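PDB 5K8J: ribonuclease VapC from Caulobacter crescentus, which probably acts as the RNA-cleaving toxin of a toxin-antitoxin pair, a magnesium-dependent PIN-domain ribonuclease captured here together with its VapB antitoxin. Local coordinates for residues 5-10 and 96-101; 80-85 and 118-123. All blocks are in the same frame, centred on the assembly; numbering follows the deposited sequence.

Contact 1: 5-10 and 96-101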
ATOM      1  N   LEU B   5       0.474  13.247  21.137  1.00 12.79           N
ATOM      2  CA  LEU B   5       0.986  13.259  22.495  1.00 14.09           C
ATOM      3  C   LEU B   5       1.522  11.884  22.840  1.00 15.74           C
ATOM      4  O   LEU B   5       0.819  10.885  22.664  1.00 20.36           O
ATOM      5  CB  LEU B   5      -0.118  13.618  23.498  1.00 13.28           C
ATOM      6  CG  LEU B   5      -0.787  14.973  23.297  1.00 16.80           C
ATOM      7  CD1 LEU B   5      -1.754  15.305  24.490  1.00 21.44           C
ATOM      8  CD2 LEU B   5       0.239  16.089  23.170  1.00 19.23           C
ATOM      9  N   ASP B   6       2.740  11.826  23.368  1.00 13.57           N
ATOM     10  CA  ASP B   6       3.221  10.547  23.879  1.00 13.84           C
ATOM     11  C   ASP B   6       2.361  10.112  25.064  1.00 15.66           C
ATOM     12  O   ASP B   6       1.711  10.916  25.736  1.00 14.21           O
ATOM     13  CB  ASP B   6       4.692  10.646  24.288  1.00 17.70           C
ATOM     14  CG  ASP B   6       5.402   9.266  24.366  1.00 20.02           C
ATOM     15  OD1 ASP B   6       4.766   8.209  24.066  1.00 18.85           O
ATOM     16  OD2 ASP B   6       6.614   9.281  24.715  1.00 18.94           O
ATOM     17  N   THR B   7       2.383   8.817  25.341  1.00 12.12           N
ATOM     18  CA  THR B   7       1.516   8.310  26.413  1.00 13.31           C
ATOM     19  C   THR B   7       1.762   9.017  27.742  1.00 16.71           C
ATOM     20  O   THR B   7       0.811   9.311  28.485  1.00 14.76           O
ATOM     21  CB  THR B   7       1.723   6.810  26.570  1.00 11.61           C
ATOM     22  OG1 THR B   7       1.383   6.185  25.335  1.00 13.29           O
ATOM     23  CG2 THR B   7       0.876   6.255  27.698  1.00 12.46           C
ATOM     24  N   ASN B   8       3.035   9.245  28.092  1.00 15.15           N
ATOM     25  CA  ASN B   8       3.364   9.852  29.382  1.00 17.46           C
ATOM     26  C   ASN B   8       2.699  11.208  29.500  1.00 13.61           C
ATOM     27  O   ASN B   8       2.185  11.576  30.560  1.00 14.26           O
ATOM     28  CB  ASN B   8       4.879  10.001  29.516  1.00 23.08           C
ATOM     29  CG  ASN B   8       5.540  10.571  28.196  1.00 56.90           C
ATOM     30  OD1 ASN B   8       4.901  11.313  27.460  1.00 72.02           O
ATOM     31  ND2 ASN B   8       6.788  10.213  27.915  1.00 56.39           N
ATOM     32  N   VAL B   9       2.710  11.979  28.408  1.00 13.97           N
ATOM     33  CA  VAL B   9       2.062  13.289  28.403  1.00 14.08           C
ATOM     34  C   VAL B   9       0.566  13.133  28.659  1.00 17.72           C
ATOM     35  O   VAL B   9      -0.028  13.883  29.450  1.00 17.26           O
ATOM     36  CB  VAL B   9       2.331  14.023  27.069  1.00 14.45           C
ATOM     37  CG1 VAL B   9       1.601  15.363  27.020  1.00 18.63           C
ATOM     38  CG2 VAL B   9       3.828  14.244  26.864  1.00 19.19           C
ATOM     39  N   ALA B  10      -0.072  12.176  27.968  1.00 14.84           N
ATOM     40  CA  ALA B  10      -1.495  11.946  28.163  1.00 13.58           C
ATOM     41  C   ALA B  10      -1.802  11.483  29.581  1.00 16.79           C
ATOM     42  O   ALA B  10      -2.849  11.835  30.133  1.00 15.95           O
ATOM     43  CB  ALA B  10      -2.005  10.935  27.148  1.00 14.68           C
ATOM     44  N   ARG B  96       8.009   3.270  19.201  1.00 10.55           N
ATOM     45  CA  ARG B  96       8.125   3.342  17.754  1.00  9.39           C
ATOM     46  C   ARG B  96       6.779   3.181  17.036  1.00 11.09           C
ATOM     47  O   ARG B  96       6.566   3.750  15.956  1.00 11.86           O
ATOM     48  CB  ARG B  96       9.152   2.293  17.318  1.00 12.68           C
ATOM     49  CG  ARG B  96      10.566   2.665  17.698  1.00 13.74           C
ATOM     50  CD  ARG B  96      11.484   1.479  17.565  1.00 14.19           C
ATOM     51  NE  ARG B  96      12.871   1.885  17.743  1.00 13.57           N
ATOM     52  CZ  ARG B  96      13.906   1.107  17.436  1.00 14.02           C
ATOM     53  NH1 ARG B  96      13.676  -0.090  16.954  1.00 14.47           N
ATOM     54  NH2 ARG B  96      15.163   1.528  17.579  1.00 14.79           N
HETATM   55  N   MSE B  97       5.827   2.440  17.617  1.00 10.65           N
HETATM   56  CA  MSE B  97       4.483   2.356  17.066  1.00 10.16           C
HETATM   57  C   MSE B  97       3.813   3.729  17.080  1.00  8.26           C
HETATM   58  O   MSE B  97       3.213   4.129  16.088  1.00 11.46           O
HETATM   59  CB  MSE B  97       3.637   1.343  17.853  1.00 10.62           C
HETATM   60  CG  MSE B  97       4.026  -0.108  17.596  1.00  9.57           C
HETATM   61 SE   MSE B  97       2.913  -1.306  18.690  0.87 15.86          SE
HETATM   62  CE  MSE B  97       1.327  -1.181  17.719  1.00 16.72           C
ATOM     63  N   ILE B  98       3.905   4.422  18.217  1.00 10.51           N
ATOM     64  CA  ILE B  98       3.255   5.726  18.286  1.00 10.89           C
ATOM     65  C   ILE B  98       3.964   6.726  17.369  1.00 10.12           C
ATOM     66  O   ILE B  98       3.322   7.506  16.641  1.00 12.41           O
ATOM     67  CB  ILE B  98       3.182   6.206  19.743  1.00 12.56           C
ATOM     68  CG1 ILE B  98       2.418   5.168  20.586  1.00 13.15           C
ATOM     69  CG2 ILE B  98       2.485   7.583  19.780  1.00 12.52           C
ATOM     70  CD1 ILE B  98       2.380   5.469  22.051  1.00 16.68           C
ATOM     71  N   ALA B  99       5.293   6.715  17.371  1.00 12.26           N
ATOM     72  CA  ALA B  99       6.025   7.568  16.443  1.00  9.56           C
ATOM     73  C   ALA B  99       5.671   7.266  14.992  1.00 13.35           C
ATOM     74  O   ALA B  99       5.576   8.180  14.163  1.00 11.82           O
ATOM     75  CB  ALA B  99       7.531   7.404  16.662  1.00 11.59           C
ATOM     76  N   ALA B 100       5.467   5.985  14.662  1.00 10.75           N
ATOM     77  CA  ALA B 100       5.070   5.595  13.308  1.00 10.37           C
ATOM     78  C   ALA B 100       3.738   6.223  12.909  1.00 12.45           C
ATOM     79  O   ALA B 100       3.528   6.597  11.754  1.00 12.25           O
ATOM     80  CB  ALA B 100       4.991   4.061  13.224  1.00 13.81           C
ATOM     81  N   GLN B 101       2.818   6.346  13.857  1.00 11.69           N
ATOM     82  CA  GLN B 101       1.549   6.975  13.548  1.00 12.25           C
ATOM     83  C   GLN B 101       1.728   8.464  13.301  1.00  9.61           C
ATOM     84  O   GLN B 101       1.086   9.034  12.422  1.00 12.52           O
ATOM     85  CB  GLN B 101       0.595   6.769  14.706  1.00 11.70           C
ATOM     86  CG  GLN B 101       0.233   5.314  14.899  1.00 10.10           C
ATOM     87  CD  GLN B 101      -0.660   5.137  16.093  1.00 13.46           C
ATOM     88  OE1 GLN B 101      -0.180   5.098  17.207  1.00 14.36           O
ATOM     89  NE2 GLN B 101      -1.971   5.019  15.870  1.00 14.90           N
TER
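The outer methyl of Ile98 is the point at which helix 93-104 meets the residues just after strand 3-5: CD1 lies 3.5 Å from Thr7 OG1 and 4.2 Å from Asp6 OD1. Both polar side chains cross the isoleucine at about a right angle, and each presents an oxygen to the same methyl group. With CG1 anti to its own carbonyl carbon (chi1 -58°) and the chain extended beyond it, Ile98 reaches outward from its helix, while its flanks rest on Ile36 and Ser37 of helix 35-45 and on Phe109 of strand 108-111. Thr7 OG1 has its polar partners elsewhere, hydrogen-bonded to Glu40 and to Ser37. This is the acidic centre of a PIN domain, where an aspartate just after the first strand lies close to another at the start of a later helix; Asp6 and Asp95, the residue before Arg96, are the predicted magnesium ligands, their side chains about 5 Å apart. Asp6 occupies the N-cap position of helix 7-15, yet its carboxylate makes no capping bond; instead the backbone N of Thr7 reaches OD1 at 2.8 Å, from above the carboxylate plane, 41° out of it, while the other oxygen, OD2, is held by Thr111 OG1. The CG of Asp6 stands anti to the backbone N (chi1 -160°), which swings the carboxylate closer to Ile98 than the direction of CB alone would suggest. From the VapB chain, Arg74 packs on Thr7 and forms a long, weak ion pair with Asp6 OD1.

Contact 2: 80-85 and 118-123; sequences RRIVES and RDIPGL
Ile120 and Pro121 meet Ile82 and Ser85 directly, and just ahead of them Asp119 is joined to the helix through a single water, which donates to Asp119 O at 2.9 Å and is hydrogen-bonded to Ser85 OG at the same distance. The Asp119 side chain is engaged elsewhere, its OD2 forming salt bridges with Lys92 and Arg96. Ile120 follows and makes the apolar part of the contact with Ile82. The two isoleucines cross obliquely, CG2 of Ile120 lying against the end of the Ile82 side chain, 3.9 Å from Ile82 CD1, while the CG1 branch of Ile120 approaches Ile82 CG2 at 4.2 Å. With CG1 anti to the carbonyl carbon (chi1 -67°), Ile82 carries CD1 across to its partner although its CB does not point there. Pro121 comes next, and CG of its ring lies 3.6 Å from Ser85 OG, a van der Waals contact beside the water bridge. A chi1 of -172° points the Ser85 hydroxyl away from the backbone N, toward both the ring and the water. A type II turn runs from Ile120 to Leu123, with Gly122 at its third position taking up a positive phi (89°), a conformation that glycine adopts readily; the N of Gly122 is hydrogen-bonded to Gln64 of the VapB chain. The segment belongs to the connection between strands 108-111 and 125-127 of the parallel sheet, and Ile120 and Pro121 lie against helix 73-86, with Leu103 of helix 93-104 touching both isoleucines and Ala99 touching Ile120.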
ATOM      1  N   ARG B  80       7.919  -0.603   9.955  1.00 12.68           N
ATOM      2  CA  ARG B  80       8.897  -1.394   9.212  1.00 12.70           C
ATOM      3  C   ARG B  80      10.057  -0.527   8.772  1.00 13.26           C
ATOM      4  O   ARG B  80      11.219  -0.916   8.914  1.00 14.02           O
ATOM      5  CB  ARG B  80       8.220  -2.075   8.025  1.00 13.79           C
ATOM      6  CG  ARG B  80       9.185  -2.777   7.052  1.00 13.78           C
ATOM      7  CD  ARG B  80       8.418  -3.395   5.845  1.00 18.93           C
ATOM      8  NE  ARG B  80       7.847  -2.340   5.013  1.00 48.11           N
ATOM      9  CZ  ARG B  80       6.794  -2.477   4.211  1.00 69.29           C
ATOM     10  NH1 ARG B  80       6.149  -3.637   4.125  1.00 76.84           N
ATOM     11  NH2 ARG B  80       6.382  -1.433   3.499  1.00 67.94           N
ATOM     12  N   ARG B  81       9.773   0.658   8.221  1.00 12.63           N
ATOM     13  CA  ARG B  81      10.876   1.530   7.817  1.00 13.91           C
ATOM     14  C   ARG B  81      11.739   1.938   9.005  1.00 11.04           C
ATOM     15  O   ARG B  81      12.958   2.088   8.873  1.00 14.02           O
ATOM     16  CB  ARG B  81      10.328   2.755   7.088  1.00 14.70           C
ATOM     17  CG  ARG B  81       9.810   2.388   5.677  1.00 17.48           C
ATOM     18  CD  ARG B  81       9.546   3.621   4.815  1.00 18.49           C
ATOM     19  NE  ARG B  81       8.334   4.292   5.260  1.00 18.04           N
ATOM     20  CZ  ARG B  81       7.120   3.975   4.824  1.00 21.67           C
ATOM     21  NH1 ARG B  81       6.952   3.005   3.928  1.00 23.33           N
ATOM     22  NH2 ARG B  81       6.063   4.610   5.293  1.00 21.21           N
ATOM     23  N   ILE B  82      11.132   2.160  10.172  1.00 12.09           N
ATOM     24  CA  ILE B  82      11.919   2.509  11.354  1.00 13.07           C
ATOM     25  C   ILE B  82      12.905   1.399  11.705  1.00 13.91           C
ATOM     26  O   ILE B  82      14.089   1.653  11.911  1.00 14.13           O
ATOM     27  CB  ILE B  82      11.006   2.811  12.554  1.00 13.94           C
ATOM     28  CG1 ILE B  82      10.200   4.082  12.319  1.00 15.00           C
ATOM     29  CG2 ILE B  82      11.838   2.950  13.789  1.00 15.70           C
ATOM     30  CD1 ILE B  82       9.135   4.402  13.427  1.00 14.49           C
ATOM     31  N   VAL B  83      12.431   0.150  11.812  1.00 12.36           N
ATOM     32  CA  VAL B  83      13.356  -0.909  12.198  1.00 12.13           C
ATOM     33  C   VAL B  83      14.347  -1.220  11.075  1.00 12.74           C
ATOM     34  O   VAL B  83      15.480  -1.634  11.348  1.00 17.50           O
ATOM     35  CB  VAL B  83      12.607  -2.176  12.673  1.00 15.84           C
ATOM     36  CG1 VAL B  83      11.849  -1.904  13.991  1.00 16.65           C
ATOM     37  CG2 VAL B  83      11.648  -2.734  11.599  1.00 16.37           C
ATOM     38  N   GLU B  84      13.971  -0.995   9.803  1.00 16.27           N
ATOM     39  CA  GLU B  84      14.928  -1.190   8.712  1.00 15.69           C
ATOM     40  C   GLU B  84      16.140  -0.299   8.878  1.00 18.08           C
ATOM     41  O   GLU B  84      17.266  -0.658   8.480  1.00 20.65           O
ATOM     42  CB  GLU B  84      14.281  -0.884   7.352  1.00 17.40           C
ATOM     43  CG  GLU B  84      13.416  -1.977   6.803  1.00 21.95           C
ATOM     44  CD  GLU B  84      12.754  -1.592   5.481  1.00 16.66           C
ATOM     45  OE1 GLU B  84      12.931  -0.433   4.977  1.00 18.66           O
ATOM     46  OE2 GLU B  84      12.091  -2.473   4.912  1.00 23.65           O
ATOM     47  N   SER B  85      15.920   0.891   9.413  1.00 16.30           N
ATOM     48  CA  SER B  85      16.979   1.862   9.615  1.00 14.23           C
ATOM     49  C   SER B  85      17.667   1.712  10.970  1.00 14.95           C
ATOM     50  O   SER B  85      18.900   1.672  11.057  1.00 16.48           O
ATOM     51  CB  SER B  85      16.400   3.270   9.513  1.00 18.11           C
ATOM     52  OG  SER B  85      17.468   4.197   9.520  1.00 25.02           O
ATOM     53  N   ARG B 118      15.543   9.471  19.091  1.00 17.09           N
ATOM     54  CA  ARG B 118      16.585  10.100  18.308  1.00 21.68           C
ATOM     55  C   ARG B 118      16.989   9.259  17.106  1.00 22.26           C
ATOM     56  O   ARG B 118      17.585   9.791  16.166  1.00 23.06           O
ATOM     57  CB  ARG B 118      17.801  10.346  19.217  1.00 33.56           C
ATOM     58  CG  ARG B 118      18.952  11.106  18.579  1.00 67.02           C
ATOM     59  CD  ARG B 118      20.198  11.074  19.471  1.00 77.51           C
ATOM     60  NE  ARG B 118      21.374  11.637  18.802  1.00 77.90           N
ATOM     61  CZ  ARG B 118      22.127  12.632  19.273  1.00 84.93           C
ATOM     62  NH1 ARG B 118      21.855  13.202  20.441  1.00 87.88           N
ATOM     63  NH2 ARG B 118      23.175  13.056  18.570  1.00 85.41           N
ATOM     64  N   ASP B 119      16.681   7.968  17.121  1.00 18.68           N
ATOM     65  CA  ASP B 119      17.078   7.055  16.064  1.00 18.12           C
ATOM     66  C   ASP B 119      15.998   6.863  15.017  1.00 18.62           C
ATOM     67  O   ASP B 119      16.108   5.942  14.207  1.00 20.02           O
ATOM     68  CB  ASP B 119      17.491   5.693  16.655  1.00 18.31           C
ATOM     69  CG  ASP B 119      16.387   5.035  17.459  1.00 21.51           C
ATOM     70  OD1 ASP B 119      15.278   5.597  17.507  1.00 21.72           O
ATOM     71  OD2 ASP B 119      16.638   3.949  18.058  1.00 20.93           O
ATOM     72  N   ILE B 120      14.958   7.697  15.006  1.00 16.34           N
ATOM     73  CA  ILE B 120      13.858   7.560  14.059  1.00 12.92           C
ATOM     74  C   ILE B 120      13.988   8.620  12.973  1.00 18.16           C
ATOM     75  O   ILE B 120      13.703   9.805  13.217  1.00 15.09           O
ATOM     76  CB  ILE B 120      12.505   7.668  14.772  1.00 12.41           C
ATOM     77  CG1 ILE B 120      12.380   6.540  15.813  1.00 15.38           C
ATOM     78  CG2 ILE B 120      11.355   7.624  13.782  1.00 15.69           C
ATOM     79  CD1 ILE B 120      11.166   6.648  16.653  1.00 13.66           C
ATOM     80  N   PRO B 121      14.420   8.260  11.772  1.00 17.42           N
ATOM     81  CA  PRO B 121      14.585   9.281  10.734  1.00 17.73           C
ATOM     82  C   PRO B 121      13.257   9.898  10.350  1.00 12.87           C
ATOM     83  O   PRO B 121      12.259   9.203  10.183  1.00 15.47           O
ATOM     84  CB  PRO B 121      15.186   8.505   9.550  1.00 21.86           C
ATOM     85  CG  PRO B 121      15.782   7.264  10.154  1.00 20.95           C
ATOM     86  CD  PRO B 121      14.878   6.930  11.322  1.00 21.19           C
ATOM     87  N   GLY B 122      13.270  11.221  10.156  1.00 15.67           N
ATOM     88  CA  GLY B 122      12.129  11.907   9.620  1.00 16.14           C
ATOM     89  C   GLY B 122      11.132  12.381  10.649  1.00 16.13           C
ATOM     90  O   GLY B 122      10.181  13.078  10.284  1.00 15.49           O
ATOM     91  N   LEU B 123      11.304  12.015  11.906  1.00 12.73           N
ATOM     92  CA  LEU B 123      10.317  12.338  12.923  1.00 12.46           C
ATOM     93  C   LEU B 123      10.525  13.770  13.415  1.00 15.45           C
ATOM     94  O   LEU B 123      11.649  14.159  13.762  1.00 15.88           O
ATOM     95  CB  LEU B 123      10.454  11.386  14.099  1.00 13.37           C
ATOM     96  CG  LEU B 123       9.464  11.560  15.240  1.00 11.57           C
ATOM     97  CD1 LEU B 123       8.063  11.176  14.844  1.00 12.82           C
ATOM     98  CD2 LEU B 123       9.905  10.751  16.425  1.00 16.10           C
TER
HETATM   99  O   HOH W   1      17.951   4.969  12.260  0.84 23.01           O

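Helix 93-104, which supplies one segment of contact 1, also packs on both segments of contact 2; the centres of the contacts lie about 14 Å apart. In contact 1 it turns Ile98 toward Asp6 and Thr7, just after strand 3-5; elsewhere on the helix, Ala99 CB lies 3.7 Å from Ile120 CD1 and Arg96 O 3.7 Å from Ile82 CD1. A salt bridge from Arg96 NH2 to Asp119 OD2, 2.9 Å long, joins the two contacts directly. Contact 1 contains Asp6 of the predicted magnesium site; contact 2 lies near it, the Ile120 side chain about 6 Å from that of Asp95 and about 10 Å from that of Asp6. The VapB chain reaches both contacts.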